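Transglutaminase-like enzymes, putative cysteine protease (PDB 3ISR) is a putative cysteine protease of the transglutaminase-like superfamily, probably acting on peptide or amide bonds. Local coordinates at residues Lys145-Ile149 with Leu191-Ile197; Val142-Val146 with Phe218-Ile222; Phe118-Cys123 with Arg247-Asp251; Asn165-Ala170 with Arg182-Leu187. All coordinates share one frame; numbering follows the deposited sequence.

Interaction 1 (Lys145-Ile149 with Leu191-Ile197)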
loop_
_atom_site.group_PDB
_atom_site.type_symbol
_atom_site.label_atom_id
_atom_site.label_comp_id
_atom_site.label_asym_id
_atom_site.label_seq_id
_atom_site.Cartn_x
_atom_site.Cartn_y
_atom_site.Cartn_z
ATOM N N LYS B 145 14.120 -12.840 -22.206
ATOM C CA LYS B 145 13.765 -12.183 -20.977
ATOM C C LYS B 145 12.246 -11.979 -20.841
ATOM O O LYS B 145 11.672 -12.289 -19.801
ATOM C CB LYS B 145 14.486 -10.850 -20.883
ATOM C CG LYS B 145 14.597 -10.361 -19.482
ATOM C CD LYS B 145 16.045 -10.113 -19.156
ATOM C CE LYS B 145 16.487 -8.776 -19.627
ATOM N NZ LYS B 145 17.966 -8.742 -19.540
ATOM N N VAL B 146 11.594 -11.484 -21.891
ATOM C CA VAL B 146 10.138 -11.260 -21.829
ATOM C C VAL B 146 9.373 -12.577 -21.744
ATOM O O VAL B 146 8.365 -12.701 -21.032
ATOM C CB VAL B 146 9.611 -10.400 -22.998
ATOM C CG1 VAL B 146 8.100 -10.106 -22.822
ATOM C CG2 VAL B 146 10.370 -9.079 -23.071
ATOM N N LEU B 147 9.869 -13.580 -22.451
ATOM C CA LEU B 147 9.234 -14.866 -22.396
ATOM C C LEU B 147 9.353 -15.465 -20.993
ATOM O O LEU B 147 8.388 -16.057 -20.495
ATOM C CB LEU B 147 9.828 -15.802 -23.456
ATOM C CG LEU B 147 9.106 -17.135 -23.588
ATOM C CD1 LEU B 147 7.671 -16.925 -24.066
ATOM C CD2 LEU B 147 9.894 -18.072 -24.539
ATOM N N ALA B 148 10.509 -15.286 -20.349
ATOM C CA ALA B 148 10.684 -15.760 -18.978
ATOM C C ALA B 148 9.754 -15.040 -17.999
ATOM O O ALA B 148 9.274 -15.647 -17.022
ATOM C CB ALA B 148 12.124 -15.607 -18.525
ATOM N N ILE B 149 9.533 -13.749 -18.248
ATOM C CA ILE B 149 8.598 -12.968 -17.443
ATOM C C ILE B 149 7.207 -13.581 -17.573
ATOM O O ILE B 149 6.524 -13.832 -16.569
ATOM C CB ILE B 149 8.585 -11.471 -17.869
ATOM C CG1 ILE B 149 9.851 -10.784 -17.348
ATOM C CG2 ILE B 149 7.303 -10.731 -17.331
ATOM C CD1 ILE B 149 10.090 -9.401 -17.938
ATOM N N LEU B 191 6.880 -5.565 -15.203
ATOM C CA LEU B 191 8.168 -6.254 -15.119
ATOM C C LEU B 191 9.053 -5.975 -16.324
ATOM O O LEU B 191 10.260 -5.808 -16.172
ATOM C CB LEU B 191 7.959 -7.760 -14.883
ATOM C CG LEU B 191 7.351 -8.138 -13.518
ATOM C CD1 LEU B 191 6.874 -9.591 -13.532
ATOM C CD2 LEU B 191 8.347 -7.908 -12.348
ATOM N N CYS B 192 8.462 -5.885 -17.519
ATOM C CA CYS B 192 9.240 -5.474 -18.709
ATOM C C CYS B 192 9.825 -4.082 -18.553
ATOM O O CYS B 192 11.016 -3.875 -18.765
ATOM C CB CYS B 192 8.374 -5.448 -19.951
ATOM S SG CYS B 192 8.016 -7.056 -20.626
ATOM N N ARG B 193 8.976 -3.112 -18.215
ATOM C CA ARG B 193 9.471 -1.749 -18.060
ATOM C C ARG B 193 10.531 -1.655 -16.970
ATOM O O ARG B 193 11.462 -0.847 -17.068
ATOM C CB ARG B 193 8.332 -0.786 -17.731
ATOM C CG ARG B 193 7.341 -0.626 -18.861
ATOM C CD ARG B 193 6.339 0.486 -18.541
ATOM N NE ARG B 193 5.286 0.501 -19.562
ATOM C CZ ARG B 193 4.023 0.817 -19.324
ATOM N NH1 ARG B 193 3.656 1.201 -18.091
ATOM N NH2 ARG B 193 3.132 0.740 -20.314
ATOM N N ALA B 194 10.387 -2.467 -15.928
ATOM C CA ALA B 194 11.349 -2.445 -14.813
ATOM C C ALA B 194 12.740 -2.826 -15.308
ATOM O O ALA B 194 13.759 -2.424 -14.722
ATOM C CB ALA B 194 10.877 -3.398 -13.713
ATOM N N LEU B 195 12.776 -3.603 -16.391
ATOM C CA LEU B 195 14.026 -4.044 -17.042
ATOM C C LEU B 195 14.398 -3.218 -18.277
ATOM O O LEU B 195 15.221 -3.650 -19.097
ATOM C CB LEU B 195 13.936 -5.536 -17.426
ATOM C CG LEU B 195 13.744 -6.515 -16.260
ATOM C CD1 LEU B 195 13.219 -7.865 -16.755
ATOM C CD2 LEU B 195 15.027 -6.668 -15.439
ATOM N N SER B 196 13.804 -2.032 -18.405
ATOM C CA SER B 196 14.060 -1.113 -19.536
ATOM C C SER B 196 13.648 -1.693 -20.892
ATOM O O SER B 196 14.314 -1.470 -21.904
ATOM C CB SER B 196 15.526 -0.651 -19.585
ATOM O OG SER B 196 15.940 -0.164 -18.319
ATOM N N ILE B 197 12.540 -2.427 -20.913
ATOM C CA ILE B 197 12.002 -2.951 -22.171
ATOM C C ILE B 197 10.645 -2.269 -22.373
ATOM O O ILE B 197 9.780 -2.373 -21.502
ATOM C CB ILE B 197 11.827 -4.494 -22.087
ATOM C CG1 ILE B 197 13.170 -5.168 -21.820
ATOM C CG2 ILE B 197 11.192 -5.082 -23.383
ATOM C CD1 ILE B 197 13.031 -6.616 -21.311
#

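Interaction 2 (Val142-Val146 with Phe218-Ile222)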
loop_
_atom_site.group_PDB
_atom_site.type_symbol
_atom_site.label_atom_id
_atom_site.label_comp_id
_atom_site.label_asym_id
_atom_site.label_seq_id
_atom_site.Cartn_x
_atom_site.Cartn_y
_atom_site.Cartn_z
ATOM N N VAL B 142 16.771 -10.147 -24.987
ATOM C CA VAL B 142 15.525 -9.466 -24.689
ATOM C C VAL B 142 14.287 -10.345 -24.869
ATOM O O VAL B 142 13.432 -10.390 -23.986
ATOM C CB VAL B 142 15.394 -8.146 -25.494
ATOM C CG1 VAL B 142 14.096 -7.445 -25.164
ATOM C CG2 VAL B 142 16.588 -7.220 -25.206
ATOM N N TYR B 143 14.186 -11.042 -26.001
ATOM C CA TYR B 143 13.016 -11.876 -26.232
ATOM C C TYR B 143 12.909 -12.926 -25.135
ATOM O O TYR B 143 11.845 -13.105 -24.537
ATOM C CB TYR B 143 13.044 -12.557 -27.603
ATOM C CG TYR B 143 11.879 -13.519 -27.760
ATOM C CD1 TYR B 143 10.603 -13.055 -28.104
ATOM C CD2 TYR B 143 12.041 -14.882 -27.510
ATOM C CE1 TYR B 143 9.528 -13.928 -28.211
ATOM C CE2 TYR B 143 10.974 -15.761 -27.617
ATOM C CZ TYR B 143 9.728 -15.281 -27.969
ATOM O OH TYR B 143 8.687 -16.164 -28.080
ATOM N N SER B 144 14.015 -13.616 -24.868
ATOM C CA SER B 144 14.017 -14.642 -23.824
ATOM C C SER B 144 13.678 -14.063 -22.454
ATOM O O SER B 144 13.001 -14.707 -21.640
ATOM C CB SER B 144 15.352 -15.378 -23.795
ATOM O OG SER B 144 15.479 -16.152 -24.972
ATOM N N LYS B 145 14.120 -12.840 -22.206
ATOM C CA LYS B 145 13.765 -12.183 -20.977
ATOM C C LYS B 145 12.246 -11.979 -20.841
ATOM O O LYS B 145 11.672 -12.289 -19.801
ATOM C CB LYS B 145 14.486 -10.850 -20.883
ATOM C CG LYS B 145 14.597 -10.361 -19.482
ATOM C CD LYS B 145 16.045 -10.113 -19.156
ATOM C CE LYS B 145 16.487 -8.776 -19.627
ATOM N NZ LYS B 145 17.966 -8.742 -19.540
ATOM N N VAL B 146 11.594 -11.484 -21.891
ATOM C CA VAL B 146 10.138 -11.260 -21.829
ATOM C C VAL B 146 9.373 -12.577 -21.744
ATOM O O VAL B 146 8.365 -12.701 -21.032
ATOM C CB VAL B 146 9.611 -10.400 -22.998
ATOM C CG1 VAL B 146 8.100 -10.106 -22.822
ATOM C CG2 VAL B 146 10.370 -9.079 -23.071
ATOM N N PHE B 218 -0.343 -8.234 -23.369
ATOM C CA PHE B 218 0.617 -7.152 -23.536
ATOM C C PHE B 218 1.554 -7.376 -24.711
ATOM O O PHE B 218 1.652 -8.500 -25.231
ATOM C CB PHE B 218 1.381 -6.885 -22.223
ATOM C CG PHE B 218 2.436 -7.914 -21.878
ATOM C CD1 PHE B 218 3.780 -7.679 -22.169
ATOM C CD2 PHE B 218 2.099 -9.080 -21.200
ATOM C CE1 PHE B 218 4.759 -8.638 -21.831
ATOM C CE2 PHE B 218 3.045 -10.020 -20.872
ATOM C CZ PHE B 218 4.375 -9.802 -21.163
ATOM N N GLU B 219 2.226 -6.305 -25.132
ATOM C CA GLU B 219 3.196 -6.382 -26.208
ATOM C C GLU B 219 4.461 -5.712 -25.734
ATOM O O GLU B 219 4.398 -4.740 -24.997
ATOM C CB GLU B 219 2.673 -5.689 -27.468
ATOM C CG GLU B 219 1.416 -6.366 -28.078
ATOM C CD GLU B 219 0.818 -5.547 -29.216
ATOM O OE1 GLU B 219 0.625 -4.327 -29.031
ATOM O OE2 GLU B 219 0.532 -6.114 -30.299
ATOM N N ALA B 220 5.600 -6.295 -26.079
ATOM C CA ALA B 220 6.893 -5.712 -25.746
ATOM C C ALA B 220 7.572 -5.304 -27.035
ATOM O O ALA B 220 7.452 -5.999 -28.048
ATOM C CB ALA B 220 7.765 -6.717 -24.994
ATOM N N TYR B 221 8.333 -4.215 -26.992
ATOM C CA TYR B 221 8.988 -3.744 -28.204
ATOM C C TYR B 221 10.374 -4.330 -28.253
ATOM O O TYR B 221 11.249 -3.941 -27.469
ATOM C CB TYR B 221 9.041 -2.223 -28.221
ATOM C CG TYR B 221 9.450 -1.625 -29.540
ATOM C CD1 TYR B 221 8.522 -1.490 -30.586
ATOM C CD2 TYR B 221 10.746 -1.160 -29.739
ATOM C CE1 TYR B 221 8.884 -0.913 -31.813
ATOM C CE2 TYR B 221 11.114 -0.566 -30.968
ATOM C CZ TYR B 221 10.173 -0.446 -31.984
ATOM O OH TYR B 221 10.526 0.135 -33.187
ATOM N N ILE B 222 10.563 -5.276 -29.168
ATOM C CA ILE B 222 11.778 -6.074 -29.230
ATOM C C ILE B 222 12.274 -6.090 -30.662
ATOM O O ILE B 222 11.558 -6.534 -31.572
ATOM C CB ILE B 222 11.537 -7.555 -28.808
ATOM C CG1 ILE B 222 10.877 -7.644 -27.422
ATOM C CG2 ILE B 222 12.863 -8.328 -28.841
ATOM C CD1 ILE B 222 10.340 -9.031 -27.084
#

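Interaction 3 (Phe118-Cys123 with Arg247-Asp251)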
loop_
_atom_site.group_PDB
_atom_site.type_symbol
_atom_site.label_atom_id
_atom_site.label_comp_id
_atom_site.label_asym_id
_atom_site.label_seq_id
_atom_site.Cartn_x
_atom_site.Cartn_y
_atom_site.Cartn_z
ATOM N N PHE B 118 7.952 3.999 -19.267
ATOM C CA PHE B 118 7.675 4.685 -17.999
ATOM C C PHE B 118 6.546 4.066 -17.196
ATOM O O PHE B 118 5.667 3.412 -17.765
ATOM C CB PHE B 118 7.448 6.181 -18.241
ATOM C CG PHE B 118 8.695 6.862 -18.721
ATOM C CD1 PHE B 118 9.704 7.185 -17.829
ATOM C CD2 PHE B 118 8.895 7.080 -20.075
ATOM C CE1 PHE B 118 10.908 7.792 -18.281
ATOM C CE2 PHE B 118 10.069 7.674 -20.545
ATOM C CZ PHE B 118 11.075 8.029 -19.656
ATOM N N PRO B 119 6.597 4.220 -15.862
ATOM C CA PRO B 119 5.521 3.656 -15.033
ATOM C C PRO B 119 4.189 4.305 -15.385
ATOM O O PRO B 119 4.158 5.480 -15.820
ATOM C CB PRO B 119 5.914 4.047 -13.605
ATOM C CG PRO B 119 7.327 4.607 -13.671
ATOM C CD PRO B 119 7.623 4.954 -15.086
ATOM N N SER B 120 3.100 3.573 -15.175
ATOM C CA SER B 120 1.765 4.100 -15.378
ATOM C C SER B 120 0.890 3.735 -14.167
ATOM O O SER B 120 1.381 3.096 -13.241
ATOM C CB SER B 120 1.187 3.516 -16.668
ATOM O OG SER B 120 1.167 2.108 -16.608
ATOM N N ARG B 121 -0.384 4.150 -14.153
ATOM C CA ARG B 121 -1.245 3.902 -12.981
ATOM C C ARG B 121 -1.190 2.465 -12.431
ATOM O O ARG B 121 -0.995 2.251 -11.225
ATOM C CB ARG B 121 -2.705 4.287 -13.284
ATOM C CG ARG B 121 -3.732 3.850 -12.196
ATOM C CD ARG B 121 -3.501 4.469 -10.776
ATOM N NE ARG B 121 -4.514 3.889 -9.895
ATOM C CZ ARG B 121 -4.374 2.759 -9.200
ATOM N NH1 ARG B 121 -3.228 2.078 -9.217
ATOM N NH2 ARG B 121 -5.397 2.302 -8.481
ATOM N N TYR B 122 -1.390 1.482 -13.306
ATOM C CA TYR B 122 -1.468 0.082 -12.879
ATOM C C TYR B 122 -0.172 -0.693 -13.070
ATOM O O TYR B 122 -0.141 -1.897 -12.858
ATOM C CB TYR B 122 -2.603 -0.613 -13.649
ATOM C CG TYR B 122 -3.913 0.094 -13.427
ATOM C CD1 TYR B 122 -4.562 0.023 -12.189
ATOM C CD2 TYR B 122 -4.483 0.879 -14.436
ATOM C CE1 TYR B 122 -5.769 0.716 -11.973
ATOM C CE2 TYR B 122 -5.681 1.557 -14.241
ATOM C CZ TYR B 122 -6.310 1.476 -13.009
ATOM O OH TYR B 122 -7.496 2.136 -12.839
ATOM N N CYS B 123 0.900 -0.007 -13.484
ATOM C CA CYS B 123 2.166 -0.680 -13.793
ATOM C C CYS B 123 3.305 0.123 -13.157
ATOM O O CYS B 123 3.986 0.920 -13.832
ATOM C CB CYS B 123 2.382 -0.808 -15.308
ATOM S SG CYS B 123 1.045 -1.611 -16.206
ATOM N N ARG B 247 -0.934 2.553 -22.478
ATOM C CA ARG B 247 0.031 2.338 -21.412
ATOM C C ARG B 247 -0.449 1.261 -20.439
ATOM O O ARG B 247 0.341 0.438 -19.982
ATOM C CB ARG B 247 0.314 3.666 -20.699
ATOM C CG ARG B 247 0.964 4.680 -21.599
ATOM C CD ARG B 247 1.118 6.062 -20.935
ATOM N NE ARG B 247 2.056 5.999 -19.807
ATOM C CZ ARG B 247 2.414 7.038 -19.051
ATOM N NH1 ARG B 247 3.256 6.846 -18.047
ATOM N NH2 ARG B 247 1.933 8.257 -19.300
ATOM N N ASP B 248 -1.744 1.266 -20.139
ATOM C CA ASP B 248 -2.361 0.265 -19.269
ATOM C C ASP B 248 -3.851 0.448 -19.390
ATOM O O ASP B 248 -4.292 1.199 -20.272
ATOM C CB ASP B 248 -1.877 0.360 -17.802
ATOM C CG ASP B 248 -2.162 1.697 -17.133
ATOM O OD1 ASP B 248 -3.058 2.449 -17.543
ATOM O OD2 ASP B 248 -1.455 2.001 -16.129
ATOM N N ALA B 249 -4.614 -0.212 -18.527
ATOM C CA ALA B 249 -6.097 -0.204 -18.642
ATOM C C ALA B 249 -6.720 1.189 -18.476
ATOM O O ALA B 249 -7.837 1.401 -18.915
ATOM C CB ALA B 249 -6.733 -1.191 -17.676
ATOM N N ALA B 250 -6.002 2.151 -17.886
ATOM C CA ALA B 250 -6.550 3.507 -17.779
ATOM C C ALA B 250 -6.812 4.072 -19.180
ATOM O O ALA B 250 -7.671 4.953 -19.363
ATOM C CB ALA B 250 -5.580 4.434 -17.006
ATOM N N ASP B 251 -6.049 3.591 -20.162
ATOM C CA ASP B 251 -6.188 4.064 -21.548
ATOM C C ASP B 251 -7.045 3.142 -22.408
ATOM O O ASP B 251 -7.167 3.363 -23.624
ATOM C CB ASP B 251 -4.824 4.122 -22.227
ATOM C CG ASP B 251 -3.903 5.157 -21.635
ATOM O OD1 ASP B 251 -4.374 6.196 -21.113
ATOM O OD2 ASP B 251 -2.684 4.938 -21.762
HETATM O O HOH W 1 4.048 4.143 -19.761
HETATM O O HOH W 2 -1.838 5.463 -16.318
#

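Interaction 4 (Asn165-Ala170 with Arg182-Leu187)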
loop_
_atom_site.group_PDB
_atom_site.type_symbol
_atom_site.label_atom_id
_atom_site.label_comp_id
_atom_site.label_asym_id
_atom_site.label_seq_id
_atom_site.Cartn_x
_atom_site.Cartn_y
_atom_site.Cartn_z
ATOM N N ASN B 165 -10.186 -6.116 -8.676
ATOM C CA ASN B 165 -11.110 -5.090 -9.117
ATOM C C ASN B 165 -10.376 -4.052 -9.961
ATOM O O ASN B 165 -9.198 -4.234 -10.283
ATOM C CB ASN B 165 -11.833 -4.441 -7.918
ATOM C CG ASN B 165 -10.870 -3.825 -6.896
ATOM O OD1 ASN B 165 -9.823 -3.268 -7.242
ATOM N ND2 ASN B 165 -11.241 -3.914 -5.628
ATOM N N SER B 166 -11.055 -2.969 -10.324
ATOM C CA SER B 166 -10.445 -2.009 -11.244
ATOM C C SER B 166 -9.279 -1.242 -10.602
ATOM O O SER B 166 -8.450 -0.664 -11.308
ATOM C CB SER B 166 -11.495 -1.049 -11.804
ATOM O OG SER B 166 -11.955 -0.183 -10.784
ATOM N N GLN B 167 -9.206 -1.247 -9.275
ATOM C CA GLN B 167 -8.118 -0.550 -8.569
ATOM C C GLN B 167 -6.822 -1.345 -8.510
ATOM O O GLN B 167 -5.750 -0.778 -8.276
ATOM C CB GLN B 167 -8.553 -0.139 -7.148
ATOM C CG GLN B 167 -9.676 0.903 -7.132
ATOM C CD GLN B 167 -9.986 1.416 -5.721
ATOM O OE1 GLN B 167 -9.355 1.013 -4.740
ATOM N NE2 GLN B 167 -10.952 2.326 -5.625
ATOM N N THR B 168 -6.921 -2.663 -8.712
ATOM C CA THR B 168 -5.774 -3.565 -8.623
ATOM C C THR B 168 -4.700 -3.252 -9.661
ATOM O O THR B 168 -5.007 -3.004 -10.845
ATOM C CB THR B 168 -6.234 -5.034 -8.810
ATOM O OG1 THR B 168 -7.359 -5.310 -7.951
ATOM C CG2 THR B 168 -5.129 -6.020 -8.511
ATOM N N SER B 169 -3.442 -3.309 -9.235
ATOM C CA SER B 169 -2.311 -2.959 -10.096
ATOM C C SER B 169 -1.274 -4.060 -10.065
ATOM O O SER B 169 -1.345 -4.984 -9.242
ATOM C CB SER B 169 -1.667 -1.664 -9.573
ATOM O OG SER B 169 -1.102 -1.857 -8.272
ATOM N N ALA B 170 -0.263 -3.932 -10.924
ATOM C CA ALA B 170 0.858 -4.842 -10.916
ATOM C C ALA B 170 1.492 -4.964 -9.526
ATOM O O ALA B 170 1.888 -6.063 -9.130
ATOM C CB ALA B 170 1.920 -4.415 -11.921
ATOM N N ARG B 182 -6.587 -8.848 -17.122
ATOM C CA ARG B 182 -6.122 -7.460 -16.932
ATOM C C ARG B 182 -4.905 -7.375 -15.995
ATOM O O ARG B 182 -3.934 -6.627 -16.237
ATOM C CB ARG B 182 -7.281 -6.631 -16.379
ATOM C CG ARG B 182 -6.995 -5.163 -16.013
ATOM C CD ARG B 182 -8.319 -4.632 -15.414
ATOM N NE ARG B 182 -8.379 -3.192 -15.172
ATOM C CZ ARG B 182 -7.846 -2.558 -14.114
ATOM N NH1 ARG B 182 -7.123 -3.220 -13.194
ATOM N NH2 ARG B 182 -8.018 -1.240 -14.001
ATOM N N ASP B 183 -4.954 -8.180 -14.941
ATOM C CA ASP B 183 -3.897 -8.206 -13.945
ATOM C C ASP B 183 -2.631 -8.880 -14.460
ATOM O O ASP B 183 -1.529 -8.442 -14.141
ATOM C CB ASP B 183 -4.408 -8.926 -12.691
ATOM C CG ASP B 183 -5.725 -8.350 -12.182
ATOM O OD1 ASP B 183 -5.790 -7.136 -11.873
ATOM O OD2 ASP B 183 -6.726 -9.096 -12.134
ATOM N N PHE B 184 -2.776 -9.973 -15.206
ATOM C CA PHE B 184 -1.626 -10.655 -15.803
ATOM C C PHE B 184 -0.933 -9.737 -16.811
ATOM O O PHE B 184 0.297 -9.704 -16.901
ATOM C CB PHE B 184 -2.074 -11.933 -16.533
ATOM C CG PHE B 184 -2.325 -13.125 -15.639
ATOM C CD1 PHE B 184 -3.307 -13.094 -14.644
ATOM C CD2 PHE B 184 -1.646 -14.316 -15.858
ATOM C CE1 PHE B 184 -3.567 -14.215 -13.845
ATOM C CE2 PHE B 184 -1.906 -15.462 -15.060
ATOM C CZ PHE B 184 -2.866 -15.412 -14.064
ATOM N N ALA B 185 -1.718 -8.985 -17.578
ATOM C CA ALA B 185 -1.151 -8.048 -18.555
ATOM C C ALA B 185 -0.402 -6.934 -17.837
ATOM O O ALA B 185 0.738 -6.581 -18.202
ATOM C CB ALA B 185 -2.257 -7.449 -19.410
ATOM N N HIS B 186 -1.027 -6.351 -16.818
ATOM C CA HIS B 186 -0.383 -5.226 -16.124
ATOM C C HIS B 186 0.917 -5.683 -15.501
ATOM O O HIS B 186 1.898 -4.950 -15.499
ATOM C CB HIS B 186 -1.285 -4.670 -14.999
ATOM C CG HIS B 186 -2.435 -3.829 -15.476
ATOM N ND1 HIS B 186 -2.384 -3.047 -16.609
ATOM C CD2 HIS B 186 -3.652 -3.613 -14.928
ATOM C CE1 HIS B 186 -3.533 -2.402 -16.756
ATOM N NE2 HIS B 186 -4.317 -2.724 -15.745
ATOM N N LEU B 187 0.932 -6.905 -14.958
ATOM C CA LEU B 187 2.153 -7.385 -14.327
ATOM C C LEU B 187 3.305 -7.675 -15.313
ATOM O O LEU B 187 4.453 -7.307 -15.056
ATOM C CB LEU B 187 1.864 -8.600 -13.435
ATOM C CG LEU B 187 3.066 -9.150 -12.667
ATOM C CD1 LEU B 187 3.675 -8.019 -11.766
ATOM C CD2 LEU B 187 2.625 -10.363 -11.821
HETATM O O HOH W 3 -8.147 -5.852 -12.230
#

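Interaction 1 (Lys145-Ile149 with Leu191-Ile197)
Ile149 and Leu195 meet tip to tip, their CD1 atoms 3.7 Å apart, the closest approach between the two segments. Ile149 gets there because its CG1 stands beside the backbone N (chi1 -75°) and the chain then runs on extended, carrying CD1 past the main chain at Cys192. Its other branch, CG2, lies 3.9 Å from Leu191 CB, and these two side chains cross at a slant. One turn back along the helix, Val146 straddles the thiol of Cys192: Val146 CG1 is 3.8 Å from Cys192 SG, and Val146 CG2 is 4.0 Å from the same sulfur. CG2 of Val146 also touches Ile197 CD1 at 4.0 Å. At the border, Lys145 lends only its aliphatic part, with CG 3.9 Å from Leu195 CD1; the bent remainder takes NZ to the carbonyl oxygen of Ile139.

What sets Leu195 and Ile197 in place is the way helix 181-194 ends. Ser196, with a positive phi of 63°, closes a Schellman motif in which Ile197 N bonds Cys192 O at 3.0 Å. Leu195 N reaches that same oxygen from the opposite face of the carbonyl. The reversal at Ser196 brings Ile197 to the flank of Val146. Farther out, Phe136 and Leu131 of helix 129-136 touch Ile149 and Leu191, while Phe218 of strand 215-222 backs Cys192.

No hydrogen bond joins the segments. The 334 Å² buried between these two helical segments of the transglutaminase-like domain therefore implies cohesion by branched aliphatic groups and one sulfur in van der Waals contact.

Interaction 2 (Val142-Val146 with Phe218-Ile222)
Val146 N donates to Val142 O at 3.0 Å, one helical turn that sets both valines on the side of the helix facing Ala220 and Ile222. No hydrogen bond passes between helix and strand, so the evidence for the contact lies in methyl and ring carbons.

Ile222 does most of the bridging. Its CG1 lies 3.9 Å from Val142 CG1, the two side chains sliding past each other in opposite directions. With CG1 beside the backbone N (chi1 -54°) and the chain extended beyond it, CD1 of Ile222 reaches between Tyr143 and Val146: it is 4.0 Å from Tyr143 CA and 4.0 Å from Val146 CG2, and meets the tyrosine ring obliquely. An alanine in place of Ile222 would probably open a gap between Val142, Tyr143 and Val146, leaving the start of the helix poorly held against the strand.

Farther along, Val146 spreads both methyls over Ala220, with CG2 4.0 Å from Ala220 CB. Its CG1 comes to the edge of the Phe218 ring, 3.8 Å from Phe218 CE1. That ring also touches Cys192 and Ile189 of helix 181-194, so it packs against two helices. Glu219 and Tyr221 point the other way, Glu219 to a salt bridge with Arg200 and Tyr221 to an edge-to-face meeting with Trp226.

The axes of 142-146 and 218-222 run nearly antiparallel (164°), 9.4 Å apart at closest approach. Alternate strand residues facing a helix in this way are characteristic of a helix layered on an antiparallel sheet, here within the alpha+beta core of a transglutaminase-like domain.

Interaction 3 (Phe118-Cys123 with Arg247-Asp251)
Tyr122 and Asp248 cross at about a right angle, the phenol ring and the carboxylate inclined by 60°. Asp248 OD2 is gripped from opposite faces of the carboxylate plane: Ser120 OG donates to it at 2.7 Å, and Tyr122 N donates at 2.9 Å in a nearly straight bond (172°). The other oxygen, Asp248 OD1, accepts from Ala250 N at 3.0 Å in an Asx turn, so both oxygens are engaged and the carboxylate's rotation should be fixed. Ala250 N also lies at the edge of the Tyr122 ring, 3.7 Å from CE2, while Arg121 folds back with CG over one face of that ring. Cys123 SG rests 3.9 Å from Asp248 CB.

At the other end, the guanidinium of Arg247 turns its edge to the chain; NH1 makes a weak bond to Pro119 O at 2.8 Å, and a water joins NE to Phe118 O. The stronger partner of Arg247 is Asp251 of the second subunit, and Arg121 pairs with Asp126 of that subunit.

The contact joins the loop entering helix 129-136 to the one leaving strand 240-246, with helix 181-194 alongside: its Arg193 bonds Ser120 OG and Arg247 O, and its His186 touches Asp248.

Interaction 4 (Asn165-Ala170 with Arg182-Leu187)
Arg182 reaches across to the turn at Ser166 and Thr168 as a nearly straight arm. Its CG is anti to the backbone N (chi1 176°), the chain stays extended to NE, and only the last torsion (chi4 -80°) swings the guanidinium toward the loop. There NH1 donates to Thr168 O at 3.2 Å, lying in the carbonyl plane while the oxygen lies near the guanidinium plane. NH2 adds a weak bond to Ser166 O at 2.8 Å. One face of the guanidinium carries Ser166 CA and the opposite face His186 NE2, both offset toward the rim, which should restrict its tilt. A leucine in place of Arg182 has no N-H to offer the carbonyls of Ser166 and Thr168, and the turn would probably be held less firmly against the helix.

The loop also braces itself. Asn165 OD1 takes Gln167 N at 2.9 Å in an Asx turn, and Asn165 N donates to Thr168 OG1 at 3.0 Å, almost perfectly straight (179°). This places OG1 of Thr168 back on the turn and leaves its CG2 facing the helix, 3.6 Å from Asp183 OD1. A water links that carboxylate oxygen to Asn165 O; Asp183 OD2 is bound by Thr164 and Val180 N.

Where the loop enters helix 170-176, Ala170 sets its CB 3.6 Å from His186 O and 4.0 Å from Leu187 CD1. Tyr122 meets both Arg182, as a cation-pi pair, and the His186 ring. Such a loop beside the start of the central helix is consistent with the papain-like core, where that helix usually carries the nucleophilic cysteine.

Read from the N terminus, the chain first enters interaction 3 at 118-123, and this contact is closed last, at 247-251, so its loop holds the other three. Helix 142-156 opens interactions 1 and 2 from one shared stretch; 165-170 and 182-187 then close interaction 4, the shortest loop, before 191-197 completes interaction 1 and 218-222 interaction 2. The closures nest without crossing. Interactions 1 and 2, centres about 6 Å apart, join two helices to strand 215-222. Interactions 3 and 4 adjoin through Tyr122 O and Ala170 N, 2.8 Å apart. Helix 181-194 serves interactions 1 and 4, and its Arg193 reaches interaction 3.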